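Local coordinates for Pdx2 protein (Plasmodium falciparum, PDB 2ABW), which hydrolyses glutamine to glutamate and ammonia, the ammonia being channelled to the Pdx1 synthase subunit for the making of pyridoxal 5'-phosphate, at residues E16-H21 with F195-L200; F22-I27 with P201-Q206; N189-V194 with Q207-K212; F131-N136 with L148-I153. All coordinates share one frame; numbering follows the deposited sequence. Where two conformers were deposited one is given.

Contact 1. Residues E16-H21 with F195-L200; sequences EPHINH and FHPELL
H18 and E198 stack across this contact, ring against carboxylate. The two planes are 27° apart. CG of E198 lies over one face of the imidazole, 3.9 Å from the H18 ring centroid, as a CH-pi contact. The carboxylate follows on: H18 NE2 is 3.5 Å from E198 OE1, at an angle too poor for a hydrogen bond. CG of E198 sits between its own backbone N and carbonyl carbon (chi1 82°), and the chain bends at chi2, which folds the carboxylate back over the H18 ring. A second CH-pi contact puts CA of E198 over the centre of the H21 ring, 3.9 Å from its centroid.

Apolar contact is slight. CB of P17 touches E198 CG at 3.8 Å, and P197 packs on W84 and T86 of strand 83-86.

The polar contacts lie mostly beside the stack. H196 ND1 donates to E198 OE2 over 2.7 Å, nearly straight at 164°. The acceptor uses its syn lone pair and lies close to the H196 ring plane. H21 NE2 is hydrogen-bonded to the carbonyl of H202.

H196 and E198 form the charge relay that serves the nucleophile C87. The syn bond fixes the rotation of the H196 ring, and the H18 stack, coming from helix 16-23, is consistent with a second-shell role in positioning the carboxylate.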
loop_
_atom_site.group_PDB
_atom_site.type_symbol
_atom_site.label_atom_id
_atom_site.label_comp_id
_atom_site.label_asym_id
_atom_site.label_seq_id
_atom_site.Cartn_x
_atom_site.Cartn_y
_atom_site.Cartn_z
ATOM N N GLU A 16 -8.396 -2.488 -11.695
ATOM C CA GLU A 16 -9.518 -1.566 -11.928
ATOM C C GLU A 16 -10.321 -1.216 -10.668
ATOM O O GLU A 16 -10.698 -0.040 -10.470
ATOM C CB GLU A 16 -10.451 -1.996 -13.070
ATOM C CG GLU A 16 -9.668 -1.996 -14.349
ATOM C CD GLU A 16 -10.215 -1.104 -15.464
ATOM O OE1 GLU A 16 -11.400 -1.279 -15.855
ATOM O OE2 GLU A 16 -9.412 -0.316 -16.062
ATOM N N PRO A 17 -10.611 -2.195 -9.808
ATOM C CA PRO A 17 -11.373 -1.817 -8.610
ATOM C C PRO A 17 -10.650 -0.814 -7.735
ATOM O O PRO A 17 -11.329 -0.030 -7.076
ATOM C CB PRO A 17 -11.561 -3.102 -7.842
ATOM C CG PRO A 17 -11.367 -4.153 -8.855
ATOM C CD PRO A 17 -10.505 -3.680 -9.949
ATOM N N HIS A 18 -9.322 -0.839 -7.708
ATOM C CA HIS A 18 -8.621 0.150 -6.950
ATOM C C HIS A 18 -8.768 1.554 -7.539
ATOM O O HIS A 18 -8.980 2.548 -6.820
ATOM C CB HIS A 18 -7.136 -0.187 -6.862
ATOM C CG HIS A 18 -6.869 -1.307 -5.937
ATOM N ND1 HIS A 18 -6.653 -1.136 -4.574
ATOM C CD2 HIS A 18 -6.835 -2.629 -6.190
ATOM C CE1 HIS A 18 -6.454 -2.333 -4.057
ATOM N NE2 HIS A 18 -6.584 -3.253 -5.002
ATOM N N ILE A 19 -8.678 1.622 -8.862
ATOM C CA ILE A 19 -8.920 2.886 -9.576
ATOM C C ILE A 19 -10.351 3.388 -9.300
ATOM O O ILE A 19 -10.578 4.562 -8.961
ATOM C CB ILE A 19 -8.683 2.710 -11.096
ATOM C CG1 ILE A 19 -7.196 2.470 -11.287
ATOM C CG2 ILE A 19 -9.112 3.970 -11.855
ATOM C CD1 ILE A 19 -6.764 2.291 -12.789
ATOM N N ASN A 20 -11.317 2.518 -9.439
ATOM C CA ASN A 20 -12.752 2.875 -9.205
ATOM C C ASN A 20 -12.941 3.471 -7.824
ATOM O O ASN A 20 -13.701 4.392 -7.647
ATOM C CB ASN A 20 -13.633 1.647 -9.353
ATOM C CG ASN A 20 -15.070 1.908 -9.037
ATOM O OD1 ASN A 20 -15.752 2.552 -9.850
ATOM N ND2 ASN A 20 -15.590 1.430 -7.879
ATOM N N HIS A 21 -12.274 2.878 -6.839
ATOM C CA HIS A 21 -12.428 3.352 -5.464
ATOM C C HIS A 21 -11.877 4.764 -5.225
ATOM O O HIS A 21 -12.427 5.492 -4.411
ATOM C CB HIS A 21 -11.854 2.376 -4.453
ATOM C CG HIS A 21 -12.868 1.884 -3.485
ATOM N ND1 HIS A 21 -13.772 0.934 -3.869
ATOM C CD2 HIS A 21 -13.036 2.075 -2.158
ATOM C CE1 HIS A 21 -14.489 0.573 -2.801
ATOM N NE2 HIS A 21 -14.122 1.319 -1.774
ATOM N N PHE A 195 -5.250 -5.336 4.285
ATOM C CA PHE A 195 -6.642 -5.610 3.827
ATOM C C PHE A 195 -6.843 -5.111 2.395
ATOM O O PHE A 195 -5.937 -4.532 1.789
ATOM C CB PHE A 195 -7.656 -5.003 4.801
ATOM C CG PHE A 195 -7.426 -3.539 5.135
ATOM C CD1 PHE A 195 -7.989 -2.542 4.366
ATOM C CD2 PHE A 195 -6.677 -3.187 6.237
ATOM C CE1 PHE A 195 -7.803 -1.214 4.674
ATOM C CE2 PHE A 195 -6.490 -1.865 6.550
ATOM C CZ PHE A 195 -7.047 -0.864 5.781
ATOM N N HIS A 196 -8.022 -5.371 1.880
ATOM C CA HIS A 196 -8.452 -4.970 0.538
ATOM C C HIS A 196 -9.369 -3.778 0.615
ATOM O O HIS A 196 -10.578 -3.916 0.727
ATOM C CB HIS A 196 -9.197 -6.138 -0.124
ATOM C CG HIS A 196 -8.282 -7.136 -0.705
ATOM N ND1 HIS A 196 -7.890 -7.084 -2.021
ATOM C CD2 HIS A 196 -7.644 -8.191 -0.151
ATOM C CE1 HIS A 196 -7.077 -8.104 -2.263
ATOM N NE2 HIS A 196 -6.883 -8.773 -1.134
ATOM N N PRO A 197 -8.791 -2.553 0.539
ATOM C CA PRO A 197 -9.622 -1.344 0.728
ATOM C C PRO A 197 -10.586 -1.131 -0.395
ATOM O O PRO A 197 -11.560 -0.375 -0.271
ATOM C CB PRO A 197 -8.552 -0.236 0.665
ATOM C CG PRO A 197 -7.446 -0.778 -0.171
ATOM C CD PRO A 197 -7.422 -2.246 0.127
ATOM N N GLU A 198 -10.393 -1.843 -1.503
ATOM C CA GLU A 198 -11.264 -1.713 -2.657
ATOM C C GLU A 198 -12.481 -2.585 -2.612
ATOM O O GLU A 198 -13.384 -2.418 -3.477
ATOM C CB GLU A 198 -10.443 -1.949 -3.918
ATOM C CG GLU A 198 -10.218 -3.377 -4.286
ATOM C CD GLU A 198 -9.266 -4.222 -3.388
ATOM O OE1 GLU A 198 -8.775 -3.772 -2.325
ATOM O OE2 GLU A 198 -9.093 -5.410 -3.819
ATOM N N LEU A 199 -12.548 -3.475 -1.630
ATOM C CA LEU A 199 -13.621 -4.532 -1.577
ATOM C C LEU A 199 -14.747 -4.180 -0.558
ATOM O O LEU A 199 -15.690 -4.930 -0.430
ATOM C CB LEU A 199 -13.025 -5.852 -1.269
ATOM C CG LEU A 199 -12.126 -6.554 -2.280
ATOM C CD1 LEU A 199 -11.774 -7.979 -1.785
ATOM C CD2 LEU A 199 -12.916 -6.499 -3.528
ATOM N N LEU A 200 -14.658 -3.041 0.106
ATOM C CA LEU A 200 -15.755 -2.511 0.947
ATOM C C LEU A 200 -16.230 -1.203 0.372
ATOM O O LEU A 200 -15.503 -0.491 -0.312
ATOM C CB LEU A 200 -15.334 -2.350 2.395
ATOM C CG LEU A 200 -14.942 -3.627 3.074
ATOM C CD1 LEU A 200 -14.471 -3.233 4.535
ATOM C CD2 LEU A 200 -16.094 -4.659 3.156
#

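Contact 2. Residues F22-I27 with P201-Q206; sequences FIKLQI and PHTAFQ
The ring of F22 presents one face to the side chain of Q206. CG of Q206 stands over the ring centre, 3.8 Å from the F22 centroid, a CH-pi contact. The methylene chain of Q206 does the touching, and its amide plane is turned 80° from the phenyl plane. CG of Q206 is anti to its carbonyl carbon (chi1 -71°), and the chain bends at chi2 beyond the touching methylene. The backbone joins in, with Q206 O 3.6 Å from F22 CE1. Beyond Q206, the F22 ring also packs on W84, I32 and F209.

L25 works with its two methyl branches apart. CD1 lies 4.0 Å from Q206 CB, while CD2 meets T203 at OG1 and CB, 3.6 Å from the latter. The side chains of L25 and T203 slide past each other in opposite directions.

These contacts join the end of helix 16-23 and the type I turn I23-Q26 to the start of helix 204-219, where T203 holds the N-cap position. Both helices lie against the same side of the central sheet of this class I glutamine amidotransferase (glutaminase) domain.

K24 runs across T203, its CB 3.8 Å from T203 CG2. The lysine chain bends at chi3 (77°), and this brings NZ round to P201. NZ donates to P201 O over 2.7 Å, in the carbonyl plane and on a lone pair.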
loop_
_atom_site.group_PDB
_atom_site.type_symbol
_atom_site.label_atom_id
_atom_site.label_comp_id
_atom_site.label_asym_id
_atom_site.label_seq_id
_atom_site.Cartn_x
_atom_site.Cartn_y
_atom_site.Cartn_z
ATOM N N PHE A 22 -10.857 5.180 -5.980
ATOM C CA PHE A 22 -10.498 6.573 -5.906
ATOM C C PHE A 22 -11.445 7.499 -6.673
ATOM O O PHE A 22 -11.705 8.589 -6.296
ATOM C CB PHE A 22 -9.094 6.746 -6.469
ATOM C CG PHE A 22 -7.988 6.446 -5.451
ATOM C CD1 PHE A 22 -7.523 7.417 -4.641
ATOM C CD2 PHE A 22 -7.437 5.158 -5.376
ATOM C CE1 PHE A 22 -6.536 7.107 -3.663
ATOM C CE2 PHE A 22 -6.463 4.853 -4.437
ATOM C CZ PHE A 22 -5.971 5.813 -3.618
ATOM N N ILE A 23 -11.916 7.041 -7.836
ATOM C CA ILE A 23 -12.915 7.810 -8.587
ATOM C C ILE A 23 -14.145 8.029 -7.739
ATOM O O ILE A 23 -14.739 9.088 -7.864
ATOM C CB ILE A 23 -13.223 7.132 -9.900
ATOM C CG1 ILE A 23 -11.951 7.160 -10.788
ATOM C CG2 ILE A 23 -14.349 7.871 -10.593
ATOM C CD1 ILE A 23 -11.327 8.500 -10.986
ATOM N N LYS A 24 -14.486 7.097 -6.847
ATOM C CA LYS A 24 -15.657 7.241 -6.005
ATOM C C LYS A 24 -15.514 8.428 -5.023
ATOM O O LYS A 24 -16.512 8.864 -4.420
ATOM C CB LYS A 24 -15.907 6.034 -5.138
ATOM C CG LYS A 24 -16.466 4.861 -5.812
ATOM C CD LYS A 24 -16.588 3.668 -4.793
ATOM C CE LYS A 24 -17.762 3.836 -3.869
ATOM N NZ LYS A 24 -18.088 2.473 -3.091
ATOM N N LEU A 25 -14.318 8.856 -4.778
ATOM C CA LEU A 25 -14.094 10.066 -3.973
ATOM C C LEU A 25 -14.737 11.308 -4.586
ATOM O O LEU A 25 -15.046 12.280 -3.867
ATOM C CB LEU A 25 -12.622 10.376 -3.748
ATOM C CG LEU A 25 -11.786 9.311 -2.934
ATOM C CD1 LEU A 25 -10.260 9.577 -2.999
ATOM C CD2 LEU A 25 -12.386 9.211 -1.534
ATOM N N GLN A 26 -14.897 11.328 -5.905
ATOM C CA GLN A 26 -15.494 12.473 -6.601
ATOM C C GLN A 26 -14.777 13.778 -6.364
ATOM O O GLN A 26 -15.428 14.809 -6.288
ATOM C CB GLN A 26 -16.987 12.550 -6.287
ATOM C CG GLN A 26 -17.745 11.251 -6.770
ATOM C CD GLN A 26 -17.752 11.217 -8.287
ATOM O OE1 GLN A 26 -18.393 12.055 -8.920
ATOM N NE2 GLN A 26 -16.965 10.330 -8.890
ATOM N N ILE A 27 -13.446 13.757 -6.277
ATOM C CA ILE A 27 -12.680 14.993 -5.947
ATOM C C ILE A 27 -12.192 15.734 -7.183
ATOM O O ILE A 27 -11.314 15.224 -7.871
ATOM C CB ILE A 27 -11.456 14.651 -5.052
ATOM C CG1 ILE A 27 -11.886 14.079 -3.711
ATOM C CG2 ILE A 27 -10.516 15.903 -4.870
ATOM C CD1 ILE A 27 -10.805 13.560 -2.908
ATOM N N PRO A 201 -17.505 -0.881 0.552
ATOM C CA PRO A 201 -17.954 0.309 -0.153
ATOM C C PRO A 201 -17.263 1.593 0.255
ATOM O O PRO A 201 -17.050 2.443 -0.610
ATOM C CB PRO A 201 -19.470 0.328 0.110
ATOM C CG PRO A 201 -19.813 -1.150 0.308
ATOM C CD PRO A 201 -18.599 -1.676 1.112
ATOM N N HIS A 202 -16.888 1.722 1.535
ATOM C CA HIS A 202 -16.383 3.037 1.997
ATOM C C HIS A 202 -15.030 3.307 1.397
ATOM O O HIS A 202 -14.356 2.377 0.941
ATOM C CB HIS A 202 -16.312 3.181 3.472
ATOM C CG HIS A 202 -15.197 2.448 4.128
ATOM N ND1 HIS A 202 -15.315 1.266 4.857
ATOM C CD2 HIS A 202 -13.897 2.829 4.259
ATOM C CE1 HIS A 202 -14.095 0.923 5.313
ATOM N NE2 HIS A 202 -13.240 1.866 4.967
ATOM N N THR A 203 -14.664 4.586 1.417
ATOM C CA THR A 203 -13.465 5.055 0.708
ATOM C C THR A 203 -12.461 5.712 1.695
ATOM O O THR A 203 -11.670 6.572 1.285
ATOM C CB THR A 203 -13.794 6.061 -0.419
ATOM O OG1 THR A 203 -14.596 7.108 0.109
ATOM C CG2 THR A 203 -14.562 5.346 -1.613
ATOM N N ALA A 204 -12.492 5.349 2.955
ATOM C CA ALA A 204 -11.746 6.119 4.009
ATOM C C ALA A 204 -10.270 6.111 3.698
ATOM O O ALA A 204 -9.607 7.154 3.804
ATOM C CB ALA A 204 -11.977 5.478 5.357
ATOM N N PHE A 205 -9.672 4.948 3.393
ATOM C CA PHE A 205 -8.216 4.899 3.189
ATOM C C PHE A 205 -7.786 5.614 1.897
ATOM O O PHE A 205 -6.682 6.161 1.782
ATOM C CB PHE A 205 -7.683 3.485 3.303
ATOM C CG PHE A 205 -7.666 3.010 4.777
ATOM C CD1 PHE A 205 -8.804 2.492 5.335
ATOM C CD2 PHE A 205 -6.561 3.250 5.578
ATOM C CE1 PHE A 205 -8.818 2.134 6.683
ATOM C CE2 PHE A 205 -6.590 2.865 6.937
ATOM C CZ PHE A 205 -7.725 2.397 7.466
ATOM N N GLN A 206 -8.655 5.514 0.887
ATOM C CA GLN A 206 -8.416 6.263 -0.328
ATOM C C GLN A 206 -8.381 7.764 -0.049
ATOM O O GLN A 206 -7.496 8.520 -0.530
ATOM C CB GLN A 206 -9.490 5.969 -1.406
ATOM C CG GLN A 206 -9.346 4.561 -1.981
ATOM C CD GLN A 206 -9.967 3.460 -1.168
ATOM O OE1 GLN A 206 -10.637 3.751 -0.204
ATOM N NE2 GLN A 206 -9.781 2.205 -1.613
#

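Contact 3. Residues N189-V194 with Q207-K212; sequences NCLGTV and QYFYEK
Strand 190-193 and helix 207-212 run almost antiparallel, at 170° between their directions. Their axes come within 10.6 Å, a distance bridged by side chains. L191 faces F209, with CA atoms 7.9 Å apart, and N189 lies level with K212.

L191 points toward the helix. Its CD2 branch reaches both aromatic rings. It meets F209 CD1 at 4.1 Å, obliquely to that ring, and approaches Y208 CD2 at 4.3 Å from the edge, near the ring plane.

The strand belongs to the interior of the mixed sheet, between 83-86 and 180-187, and the C-terminal helix 204-219 packs on it as a layer of the alpha/beta fold. L191 also rests on W84 and L169.

K212 reaches out from the helix, extended as far as CE, to the start of the strand, then bends at chi4 (75°). Its CE comes to 3.3 Å from N189 O. NZ is turned to E186, in a salt bridge, and to the N188 carbonyl. E186 also accepts a hydrogen bond from Y208 OH, so one carboxylate ties two helix residues to the sheet.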
loop_
_atom_site.group_PDB
_atom_site.type_symbol
_atom_site.label_atom_id
_atom_site.label_comp_id
_atom_site.label_asym_id
_atom_site.label_seq_id
_atom_site.Cartn_x
_atom_site.Cartn_y
_atom_site.Cartn_z
ATOM N N ASN A 189 6.779 8.724 4.052
ATOM C CA ASN A 189 5.919 8.784 2.894
ATOM C C ASN A 189 5.162 7.514 2.494
ATOM O O ASN A 189 4.462 7.473 1.467
ATOM C CB ASN A 189 6.726 9.257 1.687
ATOM C CG ASN A 189 7.942 8.419 1.426
ATOM O OD1 ASN A 189 8.771 8.243 2.310
ATOM N ND2 ASN A 189 8.114 7.909 0.157
ATOM N N CYS A 190 5.297 6.458 3.298
ATOM C CA CYS A 190 4.754 5.145 3.024
ATOM C C CYS A 190 3.586 4.727 3.892
ATOM O O CYS A 190 3.617 4.898 5.098
ATOM C CB CYS A 190 5.834 4.084 3.205
ATOM S SG CYS A 190 7.287 4.348 2.108
ATOM N N LEU A 191 2.556 4.185 3.263
ATOM C CA LEU A 191 1.396 3.674 3.934
ATOM C C LEU A 191 1.257 2.268 3.533
ATOM O O LEU A 191 1.400 1.905 2.359
ATOM C CB LEU A 191 0.146 4.458 3.473
ATOM C CG LEU A 191 -1.224 3.995 3.898
ATOM C CD1 LEU A 191 -1.370 4.167 5.450
ATOM C CD2 LEU A 191 -2.305 4.776 3.170
ATOM N N GLY A 192 0.941 1.380 4.462
ATOM C CA GLY A 192 0.769 -0.012 4.162
ATOM C C GLY A 192 -0.484 -0.551 4.866
ATOM O O GLY A 192 -0.684 -0.302 6.054
ATOM N N THR A 193 -1.273 -1.333 4.118
ATOM C CA THR A 193 -2.494 -1.988 4.647
ATOM C C THR A 193 -2.511 -3.418 4.257
ATOM O O THR A 193 -2.054 -3.788 3.148
ATOM C CB THR A 193 -3.724 -1.257 4.115
ATOM O OG1 THR A 193 -3.690 -1.167 2.664
ATOM C CG2 THR A 193 -3.826 0.157 4.753
ATOM N N VAL A 194 -2.925 -4.286 5.190
ATOM C CA VAL A 194 -2.954 -5.726 4.898
ATOM C C VAL A 194 -4.256 -6.178 4.247
ATOM O O VAL A 194 -4.395 -7.345 3.810
ATOM C CB VAL A 194 -2.685 -6.550 6.162
ATOM C CG1 VAL A 194 -1.389 -6.099 6.888
ATOM C CG2 VAL A 194 -3.893 -6.415 7.147
ATOM N N GLN A 207 -9.310 8.239 0.717
ATOM C CA GLN A 207 -9.367 9.647 1.095
ATOM C C GLN A 207 -8.138 10.040 1.875
ATOM O O GLN A 207 -7.542 11.099 1.615
ATOM C CB GLN A 207 -10.628 9.896 1.874
ATOM C CG GLN A 207 -10.734 11.414 2.144
ATOM C CD GLN A 207 -11.971 11.797 2.954
ATOM O OE1 GLN A 207 -12.799 10.940 3.340
ATOM N NE2 GLN A 207 -12.080 13.047 3.224
ATOM N N TYR A 208 -7.730 9.225 2.827
ATOM C CA TYR A 208 -6.533 9.491 3.637
ATOM C C TYR A 208 -5.296 9.554 2.757
ATOM O O TYR A 208 -4.443 10.448 2.872
ATOM C CB TYR A 208 -6.342 8.393 4.641
ATOM C CG TYR A 208 -5.231 8.631 5.587
ATOM C CD1 TYR A 208 -5.350 9.610 6.582
ATOM C CD2 TYR A 208 -4.090 7.925 5.552
ATOM C CE1 TYR A 208 -4.314 9.820 7.482
ATOM C CE2 TYR A 208 -3.094 8.097 6.474
ATOM C CZ TYR A 208 -3.201 9.044 7.433
ATOM O OH TYR A 208 -2.208 9.310 8.406
ATOM N N PHE A 209 -5.185 8.598 1.857
ATOM C CA PHE A 209 -3.977 8.583 0.965
ATOM C C PHE A 209 -4.042 9.803 0.034
ATOM O O PHE A 209 -3.001 10.432 -0.208
ATOM C CB PHE A 209 -3.866 7.310 0.157
ATOM C CG PHE A 209 -2.585 7.245 -0.644
ATOM C CD1 PHE A 209 -1.361 7.189 0.055
ATOM C CD2 PHE A 209 -2.538 7.216 -2.017
ATOM C CE1 PHE A 209 -0.183 7.190 -0.642
ATOM C CE2 PHE A 209 -1.348 7.194 -2.696
ATOM C CZ PHE A 209 -0.209 7.204 -2.013
ATOM N N TYR A 210 -5.194 10.177 -0.481
ATOM C CA TYR A 210 -5.290 11.386 -1.305
ATOM C C TYR A 210 -4.752 12.604 -0.509
ATOM O O TYR A 210 -3.960 13.404 -1.042
ATOM C CB TYR A 210 -6.726 11.612 -1.705
ATOM C CG TYR A 210 -6.883 12.935 -2.359
ATOM C CD1 TYR A 210 -6.555 13.159 -3.672
ATOM C CD2 TYR A 210 -7.286 14.056 -1.646
ATOM C CE1 TYR A 210 -6.665 14.421 -4.247
ATOM C CE2 TYR A 210 -7.399 15.312 -2.205
ATOM C CZ TYR A 210 -7.036 15.525 -3.504
ATOM O OH TYR A 210 -7.109 16.769 -4.167
ATOM N N GLU A 211 -5.210 12.796 0.713
ATOM C CA GLU A 211 -4.780 13.924 1.512
ATOM C C GLU A 211 -3.265 13.860 1.743
ATOM O O GLU A 211 -2.619 14.917 1.695
ATOM C CB GLU A 211 -5.553 13.923 2.805
ATOM C CG GLU A 211 -6.962 14.366 2.659
ATOM C CD GLU A 211 -7.134 15.831 2.345
ATOM O OE1 GLU A 211 -6.261 16.632 2.701
ATOM O OE2 GLU A 211 -8.146 16.238 1.773
ATOM N N LYS A 212 -2.707 12.652 1.859
ATOM C CA LYS A 212 -1.252 12.489 2.005
ATOM C C LYS A 212 -0.523 13.033 0.803
ATOM O O LYS A 212 0.488 13.741 0.847
ATOM C CB LYS A 212 -0.906 11.040 2.212
ATOM C CG LYS A 212 0.493 10.766 2.617
ATOM C CD LYS A 212 0.647 9.290 3.003
ATOM C CE LYS A 212 2.141 8.887 3.301
ATOM N NZ LYS A 212 2.436 9.474 4.630
#

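Contact 4. Residues F131-N136 with L148-I153; sequences FICSLN and LTAACI
The phenyl ring of F131 takes C152 on one face: CB of C152 lies 3.8 Å from the ring centroid, offset toward the rim. C152 SG lies oblique to the same ring at 4.5 Å from its centroid, a sulfur-aromatic contact. At the ring edge, in plane, is CB of C133, next but one along the strand. H174 also stacks on this ring. CG of F131 lies between its backbone N and carbonyl carbon (chi1 59°), which swings the ring over C152.

The same side of the sheet carries C133 and A150. C133 SG is 3.8 Å from A150 CB, and L135 CD2 reaches that methyl at 3.7 Å. The other side holds I132, S134, T149 and A151, where I132 CG2 meets T149 CB at 3.7 Å.

F131 with C152 and C133 with A150 are hydrogen-bonded pairs, each with two backbone bonds. L135 N adds a bond to L148 O at 2.9 Å. Further out, one water bridges L135 O and L148 N.

This is an antiparallel beta hairpin at the edge of the main sheet. Its outer strand, 149-153, runs to I153, a glutamine-binding residue, and the backbone of A151 is hydrogen-bonded to that of H196 of the charge relay.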
loop_
_atom_site.group_PDB
_atom_site.type_symbol
_atom_site.label_atom_id
_atom_site.label_comp_id
_atom_site.label_asym_id
_atom_site.label_seq_id
_atom_site.Cartn_x
_atom_site.Cartn_y
_atom_site.Cartn_z
ATOM N N PHE A 131 -12.582 -12.399 6.273
ATOM C CA PHE A 131 -13.440 -11.840 7.254
ATOM C C PHE A 131 -13.441 -10.320 7.140
ATOM O O PHE A 131 -12.529 -9.770 6.551
ATOM C CB PHE A 131 -12.998 -12.282 8.665
ATOM C CG PHE A 131 -11.596 -11.886 9.023
ATOM C CD1 PHE A 131 -11.341 -10.686 9.606
ATOM C CD2 PHE A 131 -10.548 -12.784 8.847
ATOM C CE1 PHE A 131 -10.003 -10.301 9.932
ATOM C CE2 PHE A 131 -9.232 -12.429 9.160
ATOM C CZ PHE A 131 -8.968 -11.201 9.738
ATOM N N ILE A 132 -14.495 -9.733 7.648
ATOM C CA ILE A 132 -14.583 -8.288 7.845
ATOM C C ILE A 132 -14.332 -7.988 9.338
ATOM O O ILE A 132 -14.991 -8.600 10.235
ATOM C CB ILE A 132 -15.889 -7.741 7.409
ATOM C CG1 ILE A 132 -16.001 -7.869 5.867
ATOM C CG2 ILE A 132 -15.978 -6.291 7.829
ATOM C CD1 ILE A 132 -17.398 -7.589 5.300
ATOM N N CYS A 133 -13.359 -7.127 9.604
ATOM C CA CYS A 133 -13.053 -6.697 10.927
ATOM C C CYS A 133 -13.395 -5.218 11.129
ATOM O O CYS A 133 -13.453 -4.425 10.220
ATOM C CB CYS A 133 -11.594 -7.001 11.259
ATOM S SG CYS A 133 -10.462 -6.152 10.296
ATOM N N SER A 134 -13.673 -4.875 12.385
ATOM C CA SER A 134 -13.792 -3.517 12.820
ATOM C C SER A 134 -12.392 -2.973 13.100
ATOM O O SER A 134 -11.581 -3.627 13.796
ATOM C CB SER A 134 -14.570 -3.453 14.139
ATOM O OG SER A 134 -15.028 -2.129 14.349
ATOM N N LEU A 135 -12.096 -1.739 12.675
ATOM C CA LEU A 135 -10.753 -1.154 12.887
ATOM C C LEU A 135 -10.720 -0.176 14.027
ATOM O O LEU A 135 -11.689 0.623 14.205
ATOM C CB LEU A 135 -10.370 -0.406 11.599
ATOM C CG LEU A 135 -10.176 -1.257 10.326
ATOM C CD1 LEU A 135 -9.874 -0.267 9.107
ATOM C CD2 LEU A 135 -9.050 -2.303 10.522
ATOM N N ASN A 136 -9.661 -0.245 14.815
ATOM C CA ASN A 136 -9.302 0.769 15.805
ATOM C C ASN A 136 -8.287 1.651 15.112
ATOM O O ASN A 136 -7.177 1.190 14.862
ATOM C CB ASN A 136 -8.703 0.113 17.016
ATOM C CG ASN A 136 -8.110 1.070 17.918
ATOM O OD1 ASN A 136 -8.742 2.061 18.234
ATOM N ND2 ASN A 136 -6.969 0.740 18.485
ATOM N N LEU A 148 -15.232 2.036 11.307
ATOM C CA LEU A 148 -14.940 1.577 9.962
ATOM C C LEU A 148 -14.490 0.155 9.955
ATOM O O LEU A 148 -14.031 -0.356 10.976
ATOM C CB LEU A 148 -13.835 2.427 9.312
ATOM C CG LEU A 148 -14.245 3.856 8.924
ATOM C CD1 LEU A 148 -13.033 4.717 8.632
ATOM C CD2 LEU A 148 -15.186 3.803 7.689
ATOM N N THR A 149 -14.604 -0.480 8.796
ATOM C CA THR A 149 -14.337 -1.888 8.640
ATOM C C THR A 149 -13.263 -2.111 7.572
ATOM O O THR A 149 -12.931 -1.224 6.794
ATOM C CB THR A 149 -15.600 -2.619 8.197
ATOM O OG1 THR A 149 -16.228 -1.856 7.156
ATOM C CG2 THR A 149 -16.505 -2.665 9.414
ATOM N N ALA A 150 -12.703 -3.316 7.625
ATOM C CA ALA A 150 -11.732 -3.765 6.667
ATOM C C ALA A 150 -12.022 -5.187 6.269
ATOM O O ALA A 150 -12.383 -6.034 7.088
ATOM C CB ALA A 150 -10.345 -3.761 7.324
ATOM N N ALA A 151 -11.787 -5.485 4.985
ATOM C CA ALA A 151 -11.932 -6.846 4.477
ATOM C C ALA A 151 -10.579 -7.524 4.332
ATOM O O ALA A 151 -9.744 -7.132 3.492
ATOM C CB ALA A 151 -12.666 -6.771 3.126
ATOM N N CYS A 152 -10.343 -8.528 5.195
ATOM C CA CYS A 152 -9.093 -9.236 5.171
ATOM C C CYS A 152 -9.276 -10.543 4.453
ATOM O O CYS A 152 -10.019 -11.345 4.928
ATOM C CB CYS A 152 -8.676 -9.575 6.594
ATOM S SG CYS A 152 -8.095 -8.103 7.469
ATOM N N ILE A 153 -8.647 -10.689 3.307
ATOM C CA ILE A 153 -8.717 -11.938 2.536
ATOM C C ILE A 153 -7.315 -12.485 2.301
ATOM O O ILE A 153 -6.547 -11.928 1.534
ATOM C CB ILE A 153 -9.465 -11.714 1.221
ATOM C CG1 ILE A 153 -10.878 -11.176 1.502
ATOM C CG2 ILE A 153 -9.664 -13.070 0.485
ATOM C CD1 ILE A 153 -11.612 -11.014 0.245
HETATM O O HOH W 1 -12.948 2.771 12.783
#

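In the fold
Contact 4 is the first to close along the chain, and it is nested inside the long loops closed by contacts 1 and 2. Contacts 1 and 2 are neighbours, their centres about 9 Å apart. Both use helix 16-23. Contact 3 shares helix 204-219 with contact 2, with centres about 12 Å apart. Its strand segment leads straight into 195-200 of contact 1, and its helix segment follows 201-206 of contact 2. Contacts 3 and 4 lie on the same nine-stranded sheet, about 17 Å apart between centres. The segment 195-206 therefore runs from the sheet to the C-terminal helix, held by helix 16-23 and strand 149-153. It carries the charge-relay residues H196 and E198.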